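Local structure of putative oxidoreductase (Yersinia pestis, 3KUX) at residues 7-12 with 34-39; 118-123 with 317-322; 127-132 with 302-307. The protein is a putative oxidoreductase that probably uses NAD(H) or NADP(H), bound by its Rossmann domain, to oxidise or reduce a substrate not yet identified. One frame throughout, in Å; residues are numbered along the deposited sequence.

Contact 1 of 3, residues 7-12 with 34-39; sequences KIKVGL and ELAGVS
Ile8 O accepts from Glu34 N at 3.0 Å, and Glu34 O in turn receives Val10 N at 2.7 Å, the first bonds between two parallel strands whose backbone polar atoms are paired along most of the edge. Val10 O faces a less regular arrangement: Leu35 is the centre of an inverse gamma turn, which brings both Ala36 N and Gly37 N to this one oxygen, each bond being weak (the Ala36 one is bent to 121°). Lys9 stands beside Glu34 but Gly11 beside Gly37, which leaves one extra residue on the second strand. Regular pairing resumes with Leu12 N to Gly37 O at 2.9 Å and Ser39 N to Leu12 O at 3.1 Å, both almost straight at the acceptor. The NH and C=O groups of Lys9 and Gly11 turn to the far side, toward strand 70-73. Glu34 has CG opposite its backbone N (chi1 166°) and an extended chain, which carries the carboxylate out between two lysines. It lies against their methylenes, the ammonium ends being farther off in long salt bridges: Glu34 OE1 is 3.8 Å from Lys7 NZ, and Glu34 OE2 3.9 Å from Lys9 NZ. Lys7 crosses Glu34 at roughly a right angle, whereas Lys9 lies alongside it, pointing the same way. On the other face, Leu12 CB packs 3.7 Å from Leu35 CD1 and also touches Val38 CG2, beneath helix 17-28. Ser39 OG makes a weak bond to Gly14 N. This is the first beta-alpha-beta unit of a Rossmann fold, whose glycine-rich turn in relatives wraps the dinucleotide.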
loop_
_atom_site.group_PDB
_atom_site.type_symbol
_atom_site.label_atom_id
_atom_site.label_comp_id
_atom_site.label_asym_id
_atom_site.label_seq_id
_atom_site.Cartn_x
_atom_site.Cartn_y
_atom_site.Cartn_z
ATOM N N LYS A 7 14.833 -21.906 0.176
ATOM C CA LYS A 7 13.853 -21.167 0.961
ATOM C C LYS A 7 14.472 -20.019 1.745
ATOM O O LYS A 7 15.573 -20.134 2.279
ATOM C CB LYS A 7 13.121 -22.105 1.923
ATOM C CG LYS A 7 11.892 -22.775 1.334
ATOM C CD LYS A 7 11.417 -23.923 2.216
ATOM C CE LYS A 7 10.019 -24.386 1.825
ATOM N NZ LYS A 7 8.973 -23.385 2.193
ATOM N N ILE A 8 13.744 -18.909 1.799
ATOM C CA ILE A 8 14.097 -17.771 2.631
ATOM C C ILE A 8 13.233 -17.837 3.879
ATOM O O ILE A 8 12.012 -17.717 3.796
ATOM C CB ILE A 8 13.811 -16.442 1.903
ATOM C CG1 ILE A 8 14.714 -16.298 0.678
ATOM C CG2 ILE A 8 13.987 -15.261 2.845
ATOM C CD1 ILE A 8 14.337 -15.150 -0.233
ATOM N N LYS A 9 13.853 -18.043 5.033
ATOM C CA LYS A 9 13.089 -18.151 6.268
ATOM C C LYS A 9 12.682 -16.768 6.765
ATOM O O LYS A 9 13.498 -15.847 6.814
ATOM C CB LYS A 9 13.871 -18.923 7.332
ATOM C CG LYS A 9 14.311 -20.314 6.878
ATOM C CD LYS A 9 14.815 -21.168 8.040
ATOM C CE LYS A 9 13.663 -21.685 8.898
ATOM N NZ LYS A 9 14.128 -22.427 10.104
ATOM N N VAL A 10 11.411 -16.627 7.125
ATOM C CA VAL A 10 10.856 -15.327 7.479
ATOM C C VAL A 10 10.369 -15.265 8.924
ATOM O O VAL A 10 9.834 -16.239 9.453
ATOM C CB VAL A 10 9.678 -14.968 6.558
ATOM C CG1 VAL A 10 9.167 -13.579 6.879
ATOM C CG2 VAL A 10 10.095 -15.063 5.098
ATOM N N GLY A 11 10.556 -14.108 9.553
ATOM C CA GLY A 11 10.041 -13.862 10.898
ATOM C C GLY A 11 8.995 -12.757 10.904
ATOM O O GLY A 11 9.281 -11.615 10.542
ATOM N N LEU A 12 7.776 -13.101 11.306
ATOM C CA LEU A 12 6.686 -12.133 11.362
ATOM C C LEU A 12 6.537 -11.587 12.780
ATOM O O LEU A 12 6.661 -12.331 13.753
ATOM C CB LEU A 12 5.381 -12.784 10.905
ATOM C CG LEU A 12 4.117 -11.925 10.899
ATOM C CD1 LEU A 12 4.275 -10.740 9.978
ATOM C CD2 LEU A 12 2.919 -12.762 10.483
ATOM N N GLU A 34 9.400 -19.097 3.513
ATOM C CA GLU A 34 8.962 -19.986 4.586
ATOM C C GLU A 34 8.807 -19.204 5.887
ATOM O O GLU A 34 9.790 -18.722 6.455
ATOM C CB GLU A 34 9.958 -21.140 4.778
ATOM C CG GLU A 34 9.776 -21.915 6.082
ATOM C CD GLU A 34 10.809 -23.021 6.275
ATOM O OE1 GLU A 34 11.000 -23.837 5.345
ATOM O OE2 GLU A 34 11.420 -23.083 7.366
ATOM N N LEU A 35 7.569 -19.073 6.349
ATOM C CA LEU A 35 7.301 -18.377 7.600
ATOM C C LEU A 35 7.825 -19.203 8.777
ATOM O O LEU A 35 7.108 -20.029 9.349
ATOM C CB LEU A 35 5.806 -18.083 7.752
ATOM C CG LEU A 35 5.373 -17.357 9.028
ATOM C CD1 LEU A 35 6.036 -15.994 9.131
ATOM C CD2 LEU A 35 3.863 -17.223 9.082
ATOM N N ALA A 36 9.088 -18.976 9.122
ATOM C CA ALA A 36 9.743 -19.723 10.185
ATOM C C ALA A 36 9.046 -19.530 11.528
ATOM O O ALA A 36 8.707 -20.501 12.199
ATOM C CB ALA A 36 11.211 -19.337 10.283
ATOM N N GLY A 37 8.828 -18.277 11.915
ATOM C CA GLY A 37 8.236 -17.994 13.219
ATOM C C GLY A 37 7.457 -16.697 13.315
ATOM O O GLY A 37 7.618 -15.793 12.495
ATOM N N VAL A 38 6.607 -16.613 14.332
ATOM C CA VAL A 38 5.828 -15.416 14.596
ATOM C C VAL A 38 5.901 -15.087 16.082
ATOM O O VAL A 38 5.734 -15.973 16.920
ATOM C CB VAL A 38 4.355 -15.618 14.219
ATOM C CG1 VAL A 38 3.570 -14.329 14.437
ATOM C CG2 VAL A 38 4.234 -16.097 12.782
ATOM N N SER A 39 6.157 -13.822 16.404
ATOM C CA SER A 39 6.178 -13.380 17.797
ATOM C C SER A 39 4.801 -12.866 18.201
ATOM O O SER A 39 4.210 -12.046 17.498
ATOM C CB SER A 39 7.240 -12.299 18.011
ATOM O OG SER A 39 7.026 -11.186 17.160
#

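Contact 2 of 3, residues 118-123 with 317-322; sequences GLLLSV and APNPVP
The end of the Asn319 amide is directed at Ser122, whose CB lies close to the amide plane, 3.3 Å from Asn319 OD1. With CG trans to the backbone N (chi1 -173°), the Asn319 amide projects at strand 121-123 and its ND2 donates to Leu121 O at 2.9 Å. That oxygen lies close to the amide plane, but the donor stands 53° out of the carbonyl plane and not on a lone pair; the N-H is also bent, to 132°. The other end of the amide turns back on its own chain: OD1 of Asn319 accepts from Val321 N at 2.9 Å, which closes an Asx turn and fixes the rotation of the group. Leu120 lies over one face of the same amide, its CD1 above Asn319 CG at 3.9 Å and its CG 3.7 Å from Asn319 ND2, the two side chains running at a slant to each other. Strand 121-123 is the outermost one at this end of the parallel Rossmann sheet; the loop 317-322, which leads into helix 323-342 with Pro322 as N-cap residue, lies against its outer edge. Ser122 OG, also trans to its backbone N, donates to Val321 O at 2.7 Å and has a second partner in Tyr305 OH. Val321 O is reached as well by Val123 N, a weak bond at 3.4 Å. Further along, the isopropyl group of Val321 comes in beside the backbone of Val123, with CG1 of Val321 3.3 Å from Val123 O. Across the loop, Pro320 rests on Trp129 and Tyr305.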
loop_
_atom_site.group_PDB
_atom_site.type_symbol
_atom_site.label_atom_id
_atom_site.label_comp_id
_atom_site.label_asym_id
_atom_site.label_seq_id
_atom_site.Cartn_x
_atom_site.Cartn_y
_atom_site.Cartn_z
ATOM N N GLY A 118 24.175 -3.547 3.653
ATOM C CA GLY A 118 23.877 -4.384 2.489
ATOM C C GLY A 118 22.623 -5.231 2.633
ATOM O O GLY A 118 22.519 -6.310 2.049
ATOM N N LEU A 119 21.666 -4.743 3.414
ATOM C CA LEU A 119 20.420 -5.466 3.634
ATOM C C LEU A 119 19.287 -4.830 2.833
ATOM O O LEU A 119 19.351 -3.653 2.484
ATOM C CB LEU A 119 20.068 -5.478 5.124
ATOM C CG LEU A 119 21.090 -6.124 6.060
ATOM C CD1 LEU A 119 20.871 -5.678 7.500
ATOM C CD2 LEU A 119 21.047 -7.642 5.942
ATOM N N LEU A 120 18.254 -5.610 2.538
ATOM C CA LEU A 120 17.112 -5.081 1.816
ATOM C C LEU A 120 16.094 -4.509 2.783
ATOM O O LEU A 120 15.726 -5.156 3.766
ATOM C CB LEU A 120 16.463 -6.147 0.933
ATOM C CG LEU A 120 15.102 -5.743 0.349
ATOM C CD1 LEU A 120 14.912 -6.264 -1.070
ATOM C CD2 LEU A 120 13.955 -6.189 1.246
ATOM N N LEU A 121 15.657 -3.286 2.500
ATOM C CA LEU A 121 14.607 -2.636 3.267
ATOM C C LEU A 121 13.500 -2.221 2.303
ATOM O O LEU A 121 13.771 -1.578 1.286
ATOM C CB LEU A 121 15.168 -1.416 3.986
ATOM C CG LEU A 121 14.180 -0.581 4.795
ATOM C CD1 LEU A 121 13.469 -1.440 5.829
ATOM C CD2 LEU A 121 14.902 0.583 5.450
ATOM N N SER A 122 12.262 -2.597 2.616
ATOM C CA SER A 122 11.130 -2.308 1.736
ATOM C C SER A 122 9.843 -2.054 2.521
ATOM O O SER A 122 9.691 -2.525 3.646
ATOM C CB SER A 122 10.927 -3.453 0.733
ATOM O OG SER A 122 9.774 -3.254 -0.067
ATOM N N VAL A 123 8.922 -1.307 1.918
ATOM C CA VAL A 123 7.644 -0.990 2.550
ATOM C C VAL A 123 6.473 -1.626 1.796
ATOM O O VAL A 123 6.517 -1.794 0.576
ATOM C CB VAL A 123 7.430 0.528 2.658
ATOM C CG1 VAL A 123 6.087 0.843 3.315
ATOM C CG2 VAL A 123 8.570 1.161 3.437
ATOM N N ALA A 317 16.198 -9.597 -8.898
ATOM C CA ALA A 317 15.398 -8.487 -9.411
ATOM C C ALA A 317 15.308 -7.317 -8.428
ATOM O O ALA A 317 15.689 -7.447 -7.263
ATOM C CB ALA A 317 14.001 -8.975 -9.792
ATOM N N PRO A 318 14.796 -6.169 -8.906
ATOM C CA PRO A 318 14.717 -4.915 -8.152
ATOM C C PRO A 318 13.733 -4.959 -6.983
ATOM O O PRO A 318 12.655 -5.540 -7.097
ATOM C CB PRO A 318 14.229 -3.899 -9.199
ATOM C CG PRO A 318 14.436 -4.551 -10.528
ATOM C CD PRO A 318 14.293 -6.016 -10.281
ATOM N N ASN A 319 14.113 -4.342 -5.869
ATOM C CA ASN A 319 13.210 -4.164 -4.740
ATOM C C ASN A 319 11.849 -3.644 -5.226
ATOM O O ASN A 319 11.774 -2.604 -5.885
ATOM C CB ASN A 319 13.838 -3.196 -3.733
ATOM C CG ASN A 319 13.039 -3.079 -2.448
ATOM O OD1 ASN A 319 11.826 -3.304 -2.426
ATOM N ND2 ASN A 319 13.720 -2.712 -1.368
ATOM N N PRO A 320 10.767 -4.371 -4.902
ATOM C CA PRO A 320 9.426 -4.036 -5.390
ATOM C C PRO A 320 8.992 -2.645 -4.938
ATOM O O PRO A 320 8.297 -1.942 -5.671
ATOM C CB PRO A 320 8.528 -5.098 -4.741
ATOM C CG PRO A 320 9.444 -6.163 -4.269
ATOM C CD PRO A 320 10.749 -5.508 -3.968
ATOM N N VAL A 321 9.397 -2.266 -3.730
ATOM C CA VAL A 321 9.098 -0.948 -3.187
ATOM C C VAL A 321 10.253 -0.483 -2.308
ATOM O O VAL A 321 10.315 -0.809 -1.119
ATOM C CB VAL A 321 7.795 -0.942 -2.361
ATOM C CG1 VAL A 321 7.621 0.387 -1.660
ATOM C CG2 VAL A 321 6.600 -1.236 -3.247
ATOM N N PRO A 322 11.183 0.274 -2.899
ATOM C CA PRO A 322 12.319 0.819 -2.178
ATOM C C PRO A 322 11.875 1.786 -1.087
ATOM O O PRO A 322 10.877 2.496 -1.249
ATOM C CB PRO A 322 13.086 1.582 -3.262
ATOM C CG PRO A 322 12.634 0.987 -4.552
ATOM C CD PRO A 322 11.210 0.625 -4.328
#

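Contact 3 of 3, residues 127-132 with 302-307; sequences RRWDSD and YPAYYA
An aromatic cluster with one charged corner joins the turn 127-132, which leads into helix 131-142, to the start of the segment 302-307, which runs into helix 303-313. Trp129, Tyr302, Ala304 and Tyr305 do most of the touching, and Trp129 and Tyr302 bury the most surface. The pyrrole end of the indole receives the methyl of Ala304 over one face, CB of Ala304 lying 3.4 Å from Trp129 NE1, while the opposite face is covered by Arg128 CB. The benzo end of the indole reaches Tyr305: Trp129 CZ3 sits 3.7 Å from Tyr305 CD1, near the plane of the tyrosine ring and at its edge. The two ring planes are 68° apart with centroids 5.9 Å apart, an oblique pairing that is neither a stack nor a T. Tyr305 has CG trans to the backbone N (chi1 177°), so that the ring edge meets the benzo end, the two side chains crossing at about a right angle. Both segments belong to the junction between the Rossmann domain, whose last strand ends just before 127, and the C-terminal alpha/beta domain: Tyr302 packs on Phe22 and Leu26 of helix 17-28, and its backbone N is bonded to Gln258. At the charged corner, Asp130 is gripped through both carboxylate oxygens. Arg127 NH1 donates to Asp130 OD2 at 2.8 Å, nearly straight at 160° and on the syn side, with the oxygen in the guanidinium plane. Tyr302 OH donates to Asp130 OD1, a bond modelled unusually short, whose exact length is doubtful at this resolution. The same hydroxyl packs over one face of the Arg127 guanidinium, which stands almost perpendicular to the tyrosine ring; the Asp130 carboxylate is turned obliquely from that ring.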
loop_
_atom_site.group_PDB
_atom_site.type_symbol
_atom_site.label_atom_id
_atom_site.label_comp_id
_atom_site.label_asym_id
_atom_site.label_seq_id
_atom_site.Cartn_x
_atom_site.Cartn_y
_atom_site.Cartn_z
ATOM N N ARG A 127 -1.027 -1.977 -2.672
ATOM C CA ARG A 127 -2.045 -1.546 -3.625
ATOM C C ARG A 127 -1.480 -1.184 -4.991
ATOM O O ARG A 127 -2.232 -0.835 -5.900
ATOM C CB ARG A 127 -2.906 -0.414 -3.064
ATOM C CG ARG A 127 -3.776 -0.859 -1.899
ATOM C CD ARG A 127 -5.022 -0.018 -1.752
ATOM N NE ARG A 127 -5.830 -0.513 -0.641
ATOM C CZ ARG A 127 -6.918 -1.264 -0.776
ATOM N NH1 ARG A 127 -7.354 -1.602 -1.981
ATOM N NH2 ARG A 127 -7.576 -1.671 0.299
ATOM N N ARG A 128 -0.162 -1.274 -5.144
ATOM C CA ARG A 128 0.427 -1.196 -6.474
ATOM C C ARG A 128 -0.006 -2.430 -7.247
ATOM O O ARG A 128 0.296 -2.573 -8.435
ATOM C CB ARG A 128 1.952 -1.131 -6.406
ATOM C CG ARG A 128 2.492 0.189 -5.893
ATOM C CD ARG A 128 3.987 0.273 -6.085
ATOM N NE ARG A 128 4.578 1.393 -5.358
ATOM C CZ ARG A 128 5.877 1.678 -5.363
ATOM N NH1 ARG A 128 6.722 0.925 -6.059
ATOM N NH2 ARG A 128 6.333 2.711 -4.673
ATOM N N TRP A 129 -0.717 -3.323 -6.562
ATOM C CA TRP A 129 -1.150 -4.578 -7.167
ATOM C C TRP A 129 -2.655 -4.817 -7.052
ATOM O O TRP A 129 -3.125 -5.949 -7.200
ATOM C CB TRP A 129 -0.347 -5.746 -6.599
ATOM C CG TRP A 129 1.063 -5.721 -7.080
ATOM C CD1 TRP A 129 1.533 -6.198 -8.276
ATOM C CD2 TRP A 129 2.193 -5.168 -6.397
ATOM N NE1 TRP A 129 2.888 -5.983 -8.372
ATOM C CE2 TRP A 129 3.319 -5.353 -7.233
ATOM C CE3 TRP A 129 2.365 -4.545 -5.155
ATOM C CZ2 TRP A 129 4.593 -4.930 -6.870
ATOM C CZ3 TRP A 129 3.633 -4.124 -4.793
ATOM C CH2 TRP A 129 4.731 -4.318 -5.650
ATOM N N ASP A 130 -3.394 -3.739 -6.786
ATOM C CA ASP A 130 -4.847 -3.744 -6.863
ATOM C C ASP A 130 -5.277 -3.985 -8.301
ATOM O O ASP A 130 -4.613 -3.536 -9.243
ATOM C CB ASP A 130 -5.405 -2.400 -6.408
ATOM C CG ASP A 130 -5.710 -2.360 -4.924
ATOM O OD1 ASP A 130 -5.505 -3.387 -4.241
ATOM O OD2 ASP A 130 -6.165 -1.296 -4.442
ATOM N N SER A 131 -6.394 -4.685 -8.473
ATOM C CA SER A 131 -6.913 -4.978 -9.803
ATOM C C SER A 131 -7.079 -3.706 -10.633
ATOM O O SER A 131 -6.653 -3.645 -11.787
ATOM C CB SER A 131 -8.252 -5.696 -9.691
ATOM O OG SER A 131 -9.161 -4.919 -8.935
ATOM N N ASP A 132 -7.696 -2.688 -10.052
ATOM C CA ASP A 132 -7.969 -1.480 -10.813
ATOM C C ASP A 132 -6.678 -0.784 -11.259
ATOM O O ASP A 132 -6.545 -0.378 -12.417
ATOM C CB ASP A 132 -8.913 -0.531 -10.050
ATOM C CG ASP A 132 -8.589 -0.433 -8.564
ATOM O OD1 ASP A 132 -7.396 -0.296 -8.215
ATOM O OD2 ASP A 132 -9.536 -0.480 -7.744
ATOM N N TYR A 302 -1.674 -9.278 -5.114
ATOM C CA TYR A 302 -0.840 -8.888 -3.992
ATOM C C TYR A 302 0.397 -9.776 -3.884
ATOM O O TYR A 302 1.477 -9.289 -3.553
ATOM C CB TYR A 302 -1.634 -8.879 -2.681
ATOM C CG TYR A 302 -2.604 -7.717 -2.543
ATOM C CD1 TYR A 302 -2.413 -6.535 -3.246
ATOM C CD2 TYR A 302 -3.699 -7.796 -1.687
ATOM C CE1 TYR A 302 -3.290 -5.476 -3.115
ATOM C CE2 TYR A 302 -4.577 -6.740 -1.549
ATOM C CZ TYR A 302 -4.368 -5.584 -2.265
ATOM O OH TYR A 302 -5.241 -4.531 -2.134
ATOM N N PRO A 303 0.252 -11.076 -4.189
ATOM C CA PRO A 303 1.382 -12.011 -4.096
ATOM C C PRO A 303 2.605 -11.543 -4.880
ATOM O O PRO A 303 3.728 -11.912 -4.544
ATOM C CB PRO A 303 0.833 -13.308 -4.703
ATOM C CG PRO A 303 -0.650 -13.197 -4.578
ATOM C CD PRO A 303 -0.966 -11.726 -4.707
ATOM N N ALA A 304 2.395 -10.741 -5.917
ATOM C CA ALA A 304 3.515 -10.230 -6.696
ATOM C C ALA A 304 4.542 -9.517 -5.809
ATOM O O ALA A 304 5.736 -9.506 -6.119
ATOM C CB ALA A 304 3.027 -9.307 -7.809
ATOM N N TYR A 305 4.076 -8.926 -4.710
ATOM C CA TYR A 305 4.959 -8.185 -3.807
ATOM C C TYR A 305 5.996 -9.088 -3.161
ATOM O O TYR A 305 7.200 -8.857 -3.283
ATOM C CB TYR A 305 4.167 -7.466 -2.709
ATOM C CG TYR A 305 5.054 -6.750 -1.715
ATOM C CD1 TYR A 305 5.613 -5.518 -2.022
ATOM C CD2 TYR A 305 5.347 -7.313 -0.471
ATOM C CE1 TYR A 305 6.431 -4.853 -1.120
ATOM C CE2 TYR A 305 6.168 -6.661 0.436
ATOM C CZ TYR A 305 6.706 -5.427 0.105
ATOM O OH TYR A 305 7.524 -4.757 0.993
ATOM N N TYR A 306 5.524 -10.112 -2.459
ATOM C CA TYR A 306 6.425 -11.027 -1.772
ATOM C C TYR A 306 7.280 -11.857 -2.731
ATOM O O TYR A 306 8.451 -12.115 -2.462
ATOM C CB TYR A 306 5.664 -11.899 -0.767
ATOM C CG TYR A 306 5.494 -11.193 0.553
ATOM C CD1 TYR A 306 6.550 -11.106 1.448
ATOM C CD2 TYR A 306 4.299 -10.574 0.887
ATOM C CE1 TYR A 306 6.413 -10.444 2.654
ATOM C CE2 TYR A 306 4.154 -9.906 2.089
ATOM C CZ TYR A 306 5.214 -9.846 2.970
ATOM O OH TYR A 306 5.084 -9.184 4.172
ATOM N N ALA A 307 6.705 -12.256 -3.856
ATOM C CA ALA A 307 7.489 -12.930 -4.867
ATOM C C ALA A 307 8.588 -11.977 -5.319
ATOM O O ALA A 307 9.692 -12.400 -5.655
ATOM C CB ALA A 307 6.612 -13.345 -6.039
#

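From the N terminus, contact 1 comes first and closes a short loop: strand 8-13, helix 17-28 and strand 33-39 of the Rossmann domain. Contact 2 opens much later, at strand 121-123, the far edge of the same parallel sheet, and closes only at 317-322, after nearly two hundred residues. Contact 3 opens and closes within that span, so the two are concentric. Between their ends runs most of the C-terminal alpha/beta domain with its mixed sheet. Contact 2 draws that domain back onto the Rossmann domain, while contact 3 ties the segment following strand 121-123 to the start of helix 303-313. Contacts 2 and 3 touch each other, whereas contact 1 lies about 18 and 20 Å from them, centre to centre.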